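Local coordinates for protein transcriptional regulator, TetR family (Marinobacter aquaeolei, PDB 3NNR) that probably binds DNA through a helix-turn-helix motif as a TetR-family transcriptional regulator, at residues E55-Q58 with E59-K62; S94-F97 with F98-L102; F119-R122 with C123-A126. All blocks are in the same frame, centred on the assembly; numbering follows the deposited sequence.

Contact 1: residues E55-Q58 with E59-K62; sequences EIFQ and EYEK
F57 and E61, like E55 and E59, stand one turn apart on helix 49-67, whose backbone bonds run from residue i+4 back to the carbonyl of residue i. The straightest of them is E61 N to F57 O, 2.8 Å long, with an angle of 176° at the hydrogen. Y60 N binds I56 O in the carbonyl plane. I56 O also takes a second, weak bond from E59 N.

The main side-chain contact is E61 on F57. E61 CB lies over one face of the F57 ring, off centre toward the rim. This is a CH-pi contact, 4.3 Å from CB to the ring centroid. The carboxylate passes beyond the rim, with E61 CD 3.8 Å from F57 CE2, its plane turned 43° from the ring. With CG anti to the backbone N (chi1 167°), the F57 ring leans forward along the helix, toward E61. E61 OE2 is held by a salt bridge to R122, which fixes the carboxylate beside the ring.

On another side of the helix E55 and E59 run side by side. Their OE2 atoms come within 4.1 Å, and the two like charges would probably repel. The salt bridge from E55 OE1 to R7 should offset this in part. The aliphatic chain of K62 passes the backbone of the turn before, with K62 CG 3.4 Å from Q58 O.

The helix is the long connector of the TetR fold, leaving the DNA-binding region for the regulatory domain. I56 packs on L11, L15 and F18 of helix 6-21. Y60 meets Y95, and its OH is hydrogen-bonded to an unidentified molecule, probably from the crystallisation liquor. F57 lies against F98 of helix 96-100 and against L112 and Y116 of helix 110-136, so several helices meet here.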
loop_
_atom_site.group_PDB
_atom_site.type_symbol
_atom_site.label_atom_id
_atom_site.label_comp_id
_atom_site.label_asym_id
_atom_site.label_seq_id
_atom_site.Cartn_x
_atom_site.Cartn_y
_atom_site.Cartn_z
ATOM N N GLU A 55 -7.788 -4.395 21.220
ATOM C CA GLU A 55 -7.183 -3.559 22.260
ATOM C C GLU A 55 -5.799 -3.040 21.870
ATOM O O GLU A 55 -5.479 -1.900 22.165
ATOM C CB GLU A 55 -7.169 -4.262 23.609
ATOM C CG GLU A 55 -6.690 -3.276 24.742
ATOM C CD GLU A 55 -7.250 -3.555 26.101
ATOM O OE1 GLU A 55 -8.259 -4.308 26.163
ATOM O OE2 GLU A 55 -6.699 -2.995 27.101
ATOM N N ILE A 56 -4.998 -3.850 21.187
ATOM C CA ILE A 56 -3.726 -3.378 20.654
ATOM C C ILE A 56 -3.987 -2.210 19.680
ATOM O O ILE A 56 -3.329 -1.168 19.772
ATOM C CB ILE A 56 -2.954 -4.477 19.928
ATOM C CG1 ILE A 56 -2.438 -5.540 20.918
ATOM C CG2 ILE A 56 -1.799 -3.874 19.160
ATOM C CD1 ILE A 56 -1.810 -6.822 20.230
ATOM N N PHE A 57 -4.935 -2.391 18.761
ATOM C CA PHE A 57 -5.310 -1.313 17.843
ATOM C C PHE A 57 -5.741 -0.038 18.582
ATOM O O PHE A 57 -5.342 1.072 18.208
ATOM C CB PHE A 57 -6.430 -1.719 16.888
ATOM C CG PHE A 57 -7.030 -0.553 16.179
ATOM C CD1 PHE A 57 -6.352 0.041 15.122
ATOM C CD2 PHE A 57 -8.220 -0.011 16.592
ATOM C CE1 PHE A 57 -6.867 1.145 14.488
ATOM C CE2 PHE A 57 -8.738 1.105 15.965
ATOM C CZ PHE A 57 -8.055 1.675 14.904
ATOM N N GLN A 58 -6.565 -0.196 19.612
ATOM C CA GLN A 58 -6.995 0.946 20.411
ATOM C C GLN A 58 -5.833 1.723 21.029
ATOM O O GLN A 58 -5.998 2.929 21.256
ATOM C CB GLN A 58 -7.983 0.539 21.500
ATOM C CG GLN A 58 -9.348 0.196 20.972
ATOM C CD GLN A 58 -10.322 -0.260 22.057
ATOM O OE1 GLN A 58 -9.974 -1.016 22.980
ATOM N NE2 GLN A 58 -11.552 0.181 21.930
ATOM N N GLU A 59 -4.713 1.045 21.334
ATOM C CA GLU A 59 -3.510 1.721 21.858
ATOM C C GLU A 59 -2.813 2.480 20.717
ATOM O O GLU A 59 -2.333 3.571 20.950
ATOM C CB GLU A 59 -2.487 0.787 22.541
ATOM C CG GLU A 59 -2.962 -0.091 23.749
ATOM C CD GLU A 59 -3.510 0.683 24.963
ATOM O OE1 GLU A 59 -3.059 1.832 25.219
ATOM O OE2 GLU A 59 -4.389 0.114 25.680
ATOM N N TYR A 60 -2.748 1.889 19.523
ATOM C CA TYR A 60 -2.149 2.510 18.316
ATOM C C TYR A 60 -2.955 3.749 17.930
ATOM O O TYR A 60 -2.386 4.815 17.733
ATOM C CB TYR A 60 -2.096 1.505 17.151
ATOM C CG TYR A 60 -1.584 2.029 15.800
ATOM C CD1 TYR A 60 -0.284 2.554 15.632
ATOM C CD2 TYR A 60 -2.383 1.973 14.687
ATOM C CE1 TYR A 60 0.167 3.041 14.352
ATOM C CE2 TYR A 60 -1.957 2.433 13.466
ATOM C CZ TYR A 60 -0.691 2.960 13.285
ATOM O OH TYR A 60 -0.389 3.369 11.989
ATOM N N GLU A 61 -4.275 3.591 17.878
ATOM C CA GLU A 61 -5.228 4.672 17.600
ATOM C C GLU A 61 -5.002 5.855 18.560
ATOM O O GLU A 61 -4.873 6.995 18.115
ATOM C CB GLU A 61 -6.659 4.128 17.729
ATOM C CG GLU A 61 -7.782 5.071 17.322
ATOM C CD GLU A 61 -9.174 4.540 17.631
ATOM O OE1 GLU A 61 -9.389 3.873 18.681
ATOM O OE2 GLU A 61 -10.074 4.855 16.828
ATOM N N LYS A 62 -4.925 5.581 19.865
ATOM C CA LYS A 62 -4.668 6.637 20.870
ATOM C C LYS A 62 -3.341 7.334 20.641
ATOM O O LYS A 62 -3.242 8.544 20.813
ATOM C CB LYS A 62 -4.681 6.098 22.310
ATOM C CG LYS A 62 -6.066 5.870 22.911
ATOM C CD LYS A 62 -6.002 5.131 24.286
ATOM C CE LYS A 62 -7.386 4.576 24.697
ATOM N NZ LYS A 62 -7.305 3.345 25.549
#

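Contact 2: residues S94-F97 with F98-L102; sequences SYRF and FHRDL. With SO4 (sulfate ion), chain D.
The F97 ring folds against the start of F98 in the short helix 96-100 of the TetR-type helical fold. This is the tight part. F98 CB sits over the centre of the F97 ring, a CH-pi contact 4.2 Å from CB to the centroid. The F97 ring can lie there because its CG sits between the backbone N and the carbonyl carbon (chi1 88°). F98 N binds Y95 O at 3.0 Å. F97 also meets F18, L15 and I56. With an alanine here, the space beside F98 CB would probably be left unfilled, and F18 and I56 would lose their aromatic neighbour.

The looser side is polar. R96 and R100 run side by side, their guanidinium planes nearly perpendicular, at 88°. R96 NH1 makes a weak bond to a sulfate, probably from the crystallisation liquor, and R96 NE binds W93 O. R100 lays one guanidinium face against F97 CA. Its NH2 is held by N19 O. D101 OD2 reaches Y104 of the second subunit. One water joins the two parts: it donates to F97 O and to D101 OD2, each at 2.8 Å, and accepts a weak bond from R100 NE.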
loop_
_atom_site.group_PDB
_atom_site.type_symbol
_atom_site.label_atom_id
_atom_site.label_comp_id
_atom_site.label_asym_id
_atom_site.label_seq_id
_atom_site.Cartn_x
_atom_site.Cartn_y
_atom_site.Cartn_z
ATOM N N SER A 94 6.271 0.031 14.734
ATOM C CA SER A 94 5.977 -0.593 16.038
ATOM C C SER A 94 4.727 -1.488 16.017
ATOM O O SER A 94 4.627 -2.418 16.824
ATOM C CB SER A 94 5.912 0.466 17.156
ATOM O OG SER A 94 7.176 1.102 17.342
ATOM N N TYR A 95 3.805 -1.212 15.094
ATOM C CA TYR A 95 2.575 -1.953 14.955
ATOM C C TYR A 95 2.520 -2.578 13.552
ATOM O O TYR A 95 1.442 -2.792 12.999
ATOM C CB TYR A 95 1.402 -1.000 15.230
ATOM C CG TYR A 95 1.326 -0.584 16.683
ATOM C CD1 TYR A 95 2.178 0.401 17.193
ATOM C CD2 TYR A 95 0.406 -1.174 17.568
ATOM C CE1 TYR A 95 2.148 0.788 18.539
ATOM C CE2 TYR A 95 0.356 -0.781 18.952
ATOM C CZ TYR A 95 1.237 0.210 19.426
ATOM O OH TYR A 95 1.248 0.637 20.769
ATOM N N ARG A 96 3.690 -2.955 13.018
ATOM C CA ARG A 96 3.797 -3.478 11.645
ATOM C C ARG A 96 2.879 -4.658 11.330
ATOM O O ARG A 96 2.491 -4.816 10.164
ATOM C CB ARG A 96 5.273 -3.771 11.224
ATOM C CG ARG A 96 5.847 -5.087 11.723
ATOM C CD ARG A 96 7.393 -5.140 11.760
ATOM N NE ARG A 96 7.814 -4.512 13.001
ATOM C CZ ARG A 96 8.534 -5.057 13.978
ATOM N NH1 ARG A 96 9.080 -6.266 13.880
ATOM N NH2 ARG A 96 8.780 -4.326 15.059
ATOM N N PHE A 97 2.548 -5.465 12.337
ATOM C CA PHE A 97 1.649 -6.640 12.160
ATOM C C PHE A 97 0.256 -6.253 11.634
ATOM O O PHE A 97 -0.379 -7.025 10.920
ATOM C CB PHE A 97 1.465 -7.436 13.476
ATOM C CG PHE A 97 0.330 -6.927 14.329
ATOM C CD1 PHE A 97 0.489 -5.822 15.131
ATOM C CD2 PHE A 97 -0.947 -7.519 14.247
ATOM C CE1 PHE A 97 -0.581 -5.316 15.894
ATOM C CE2 PHE A 97 -2.011 -7.019 14.969
ATOM C CZ PHE A 97 -1.833 -5.906 15.799
ATOM N N PHE A 98 -0.208 -5.069 12.006
ATOM C CA PHE A 98 -1.555 -4.614 11.677
ATOM C C PHE A 98 -1.768 -4.407 10.175
ATOM O O PHE A 98 -2.617 -5.067 9.576
ATOM C CB PHE A 98 -1.871 -3.362 12.480
ATOM C CG PHE A 98 -3.285 -2.933 12.396
ATOM C CD1 PHE A 98 -4.248 -3.566 13.149
ATOM C CD2 PHE A 98 -3.653 -1.858 11.600
ATOM C CE1 PHE A 98 -5.568 -3.168 13.081
ATOM C CE2 PHE A 98 -4.966 -1.450 11.529
ATOM C CZ PHE A 98 -5.927 -2.112 12.264
ATOM N N HIS A 99 -0.952 -3.558 9.562
ATOM C CA HIS A 99 -1.095 -3.277 8.111
ATOM C C HIS A 99 -0.785 -4.466 7.203
ATOM O O HIS A 99 -1.273 -4.524 6.068
ATOM C CB HIS A 99 -0.301 -2.047 7.710
ATOM C CG HIS A 99 -0.702 -0.841 8.490
ATOM N ND1 HIS A 99 -0.178 -0.565 9.737
ATOM C CD2 HIS A 99 -1.623 0.123 8.237
ATOM C CE1 HIS A 99 -0.743 0.537 10.202
ATOM N NE2 HIS A 99 -1.619 0.977 9.311
ATOM N N ARG A 100 -0.032 -5.422 7.735
ATOM C CA ARG A 100 0.363 -6.617 7.010
ATOM C C ARG A 100 -0.821 -7.559 6.773
ATOM O O ARG A 100 -0.967 -8.085 5.669
ATOM C CB ARG A 100 1.475 -7.301 7.776
ATOM C CG ARG A 100 2.036 -8.557 7.151
ATOM C CD ARG A 100 3.408 -8.818 7.759
ATOM N NE ARG A 100 3.340 -9.132 9.165
ATOM C CZ ARG A 100 4.314 -8.983 10.065
ATOM N NH1 ARG A 100 5.478 -8.434 9.782
ATOM N NH2 ARG A 100 4.085 -9.362 11.310
ATOM N N ASP A 101 -1.658 -7.747 7.797
ATOM C CA ASP A 101 -2.821 -8.612 7.724
ATOM C C ASP A 101 -4.104 -7.791 7.781
ATOM O O ASP A 101 -5.188 -8.322 8.099
ATOM C CB ASP A 101 -2.746 -9.690 8.830
ATOM C CG ASP A 101 -1.910 -10.898 8.423
ATOM O OD1 ASP A 101 -2.035 -11.342 7.256
ATOM O OD2 ASP A 101 -1.211 -11.473 9.287
ATOM N N LEU A 102 -4.021 -6.547 7.320
ATOM C CA LEU A 102 -5.124 -5.602 7.518
ATOM C C LEU A 102 -6.478 -6.148 7.114
ATOM O O LEU A 102 -7.388 -6.197 7.920
ATOM C CB LEU A 102 -4.853 -4.273 6.778
ATOM C CG LEU A 102 -5.812 -3.084 6.998
ATOM C CD1 LEU A 102 -5.938 -2.814 8.479
ATOM C CD2 LEU A 102 -5.380 -1.812 6.206
HETATM S S SO4 D . 10.001 -8.440 10.742
HETATM O O1 SO4 D . 11.268 -8.006 10.144
HETATM O O2 SO4 D . 9.515 -9.783 10.328
HETATM O O3 SO4 D . 10.218 -8.469 12.202
HETATM O O4 SO4 D . 9.082 -7.421 10.245
HETATM O O HOH W 1 0.356 -9.707 10.883
#

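Contact 3: residues F119-R122 with C123-A126; sequences FTNR and CLAA
A sulfur-aromatic contact joins F119 and C123, one turn apart in the middle of the long helix 110-136, in the regulatory part of the TetR fold rather than the DNA-binding helix-turn-helix. C123 SG stands over one face of the F119 ring, offset toward the rim. It is 3.9 Å from the ring centroid and 22° off the ring normal. The closest ring atom is F119 CE1, 3.6 Å from SG. C123 has its SG anti to the carbonyl carbon (chi1 -67°), which points the sulfur back along the helix toward the ring.

Regular backbone bonds fix the spacing of the pair. C123 N binds F119 O at 2.9 Å, and L124 N binds T120 O at 2.8 Å. L124 CG lies beside T120 O, at 3.3 Å. T120 OG1 bonds back to Y116 O. The guanidinium of R122 lays one face over F119 CA, with NH1 in a salt bridge to D65.

Two faces of the helix meet different helices. F119 and C123 pack on V64 of helix 49-67, and F119 also touches D65. T120 and L124 lie against W156 of helix 145-160, with L153 beside L124. T120 also packs on F165 of the second subunit.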
loop_
_atom_site.group_PDB
_atom_site.type_symbol
_atom_site.label_atom_id
_atom_site.label_comp_id
_atom_site.label_asym_id
_atom_site.label_seq_id
_atom_site.Cartn_x
_atom_site.Cartn_y
_atom_site.Cartn_z
ATOM N N PHE A 119 -10.921 6.186 12.052
ATOM C CA PHE A 119 -9.552 6.563 12.341
ATOM C C PHE A 119 -8.844 7.089 11.070
ATOM O O PHE A 119 -8.107 8.102 11.108
ATOM C CB PHE A 119 -8.850 5.333 12.946
ATOM C CG PHE A 119 -7.387 5.513 13.211
ATOM C CD1 PHE A 119 -6.932 6.577 13.986
ATOM C CD2 PHE A 119 -6.467 4.591 12.710
ATOM C CE1 PHE A 119 -5.575 6.724 14.254
ATOM C CE2 PHE A 119 -5.135 4.721 12.958
ATOM C CZ PHE A 119 -4.672 5.789 13.734
ATOM N N THR A 120 -9.056 6.373 9.966
ATOM C CA THR A 120 -8.530 6.763 8.655
ATOM C C THR A 120 -9.031 8.172 8.267
ATOM O O THR A 120 -8.215 9.008 7.847
ATOM C CB THR A 120 -8.808 5.657 7.640
ATOM O OG1 THR A 120 -8.050 4.524 8.065
ATOM C CG2 THR A 120 -8.411 6.038 6.166
ATOM N N ASN A 121 -10.320 8.462 8.491
ATOM C CA ASN A 121 -10.865 9.810 8.242
ATOM C C ASN A 121 -10.239 10.902 9.128
ATOM O O ASN A 121 -10.004 12.011 8.640
ATOM C CB ASN A 121 -12.393 9.846 8.349
ATOM C CG ASN A 121 -13.103 9.048 7.223
ATOM O OD1 ASN A 121 -12.477 8.411 6.378
ATOM N ND2 ASN A 121 -14.422 9.090 7.237
ATOM N N ARG A 122 -9.975 10.589 10.401
ATOM C CA ARG A 122 -9.285 11.510 11.322
ATOM C C ARG A 122 -7.864 11.785 10.822
ATOM O O ARG A 122 -7.425 12.950 10.779
ATOM C CB ARG A 122 -9.234 10.969 12.764
ATOM C CG ARG A 122 -10.495 11.243 13.583
ATOM C CD ARG A 122 -10.459 10.725 15.038
ATOM N NE ARG A 122 -11.035 9.379 15.121
ATOM C CZ ARG A 122 -10.458 8.270 15.595
ATOM N NH1 ARG A 122 -9.254 8.279 16.149
ATOM N NH2 ARG A 122 -11.139 7.115 15.555
ATOM N N CYS A 123 -7.159 10.716 10.447
ATOM C CA CYS A 123 -5.796 10.844 9.932
ATOM C C CYS A 123 -5.769 11.700 8.659
ATOM O O CYS A 123 -4.999 12.668 8.590
ATOM C CB CYS A 123 -5.147 9.476 9.718
ATOM S SG CYS A 123 -4.847 8.596 11.276
ATOM N N LEU A 124 -6.660 11.391 7.716
ATOM C CA LEU A 124 -6.814 12.171 6.479
ATOM C C LEU A 124 -7.162 13.629 6.771
ATOM O O LEU A 124 -6.652 14.526 6.104
ATOM C CB LEU A 124 -7.900 11.579 5.561
ATOM C CG LEU A 124 -7.637 10.252 4.863
ATOM C CD1 LEU A 124 -8.928 9.781 4.206
ATOM C CD2 LEU A 124 -6.523 10.433 3.841
ATOM N N ALA A 125 -8.058 13.848 7.740
ATOM C CA ALA A 125 -8.442 15.192 8.165
ATOM C C ALA A 125 -7.269 15.943 8.841
ATOM O O ALA A 125 -7.255 17.176 8.855
ATOM C CB ALA A 125 -9.664 15.129 9.093
ATOM N N ALA A 126 -6.313 15.210 9.412
ATOM C CA ALA A 126 -5.115 15.822 10.001
ATOM C C ALA A 126 -4.124 16.168 8.876
ATOM O O ALA A 126 -3.432 17.192 8.952
ATOM C CB ALA A 126 -4.485 14.910 11.040
#

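Contacts 1 and 3 are single turns of long helices, 49-67 and 110-136, that pack on each other. Contact 2 belongs to a short helix beside them. All three are partly buried. Contact 2 lies nearest the chain centre, with no exposed residue among those touching; contact 3 has the most, N121, R122 and A125. F57 touches both F98 of contact 2 and F119 of contact 3, so the rings join all three. A salt bridge, R122 NH2 to E61 OE2, ties contacts 1 and 3. Contacts 1 and 2 touch through packing; Y60 and H99 also each hydrogen-bond an unidentified molecule. Aliphatic carbon covers F57 and F97, sulfur F119. Contact 2 alone has a polar bond to the second subunit.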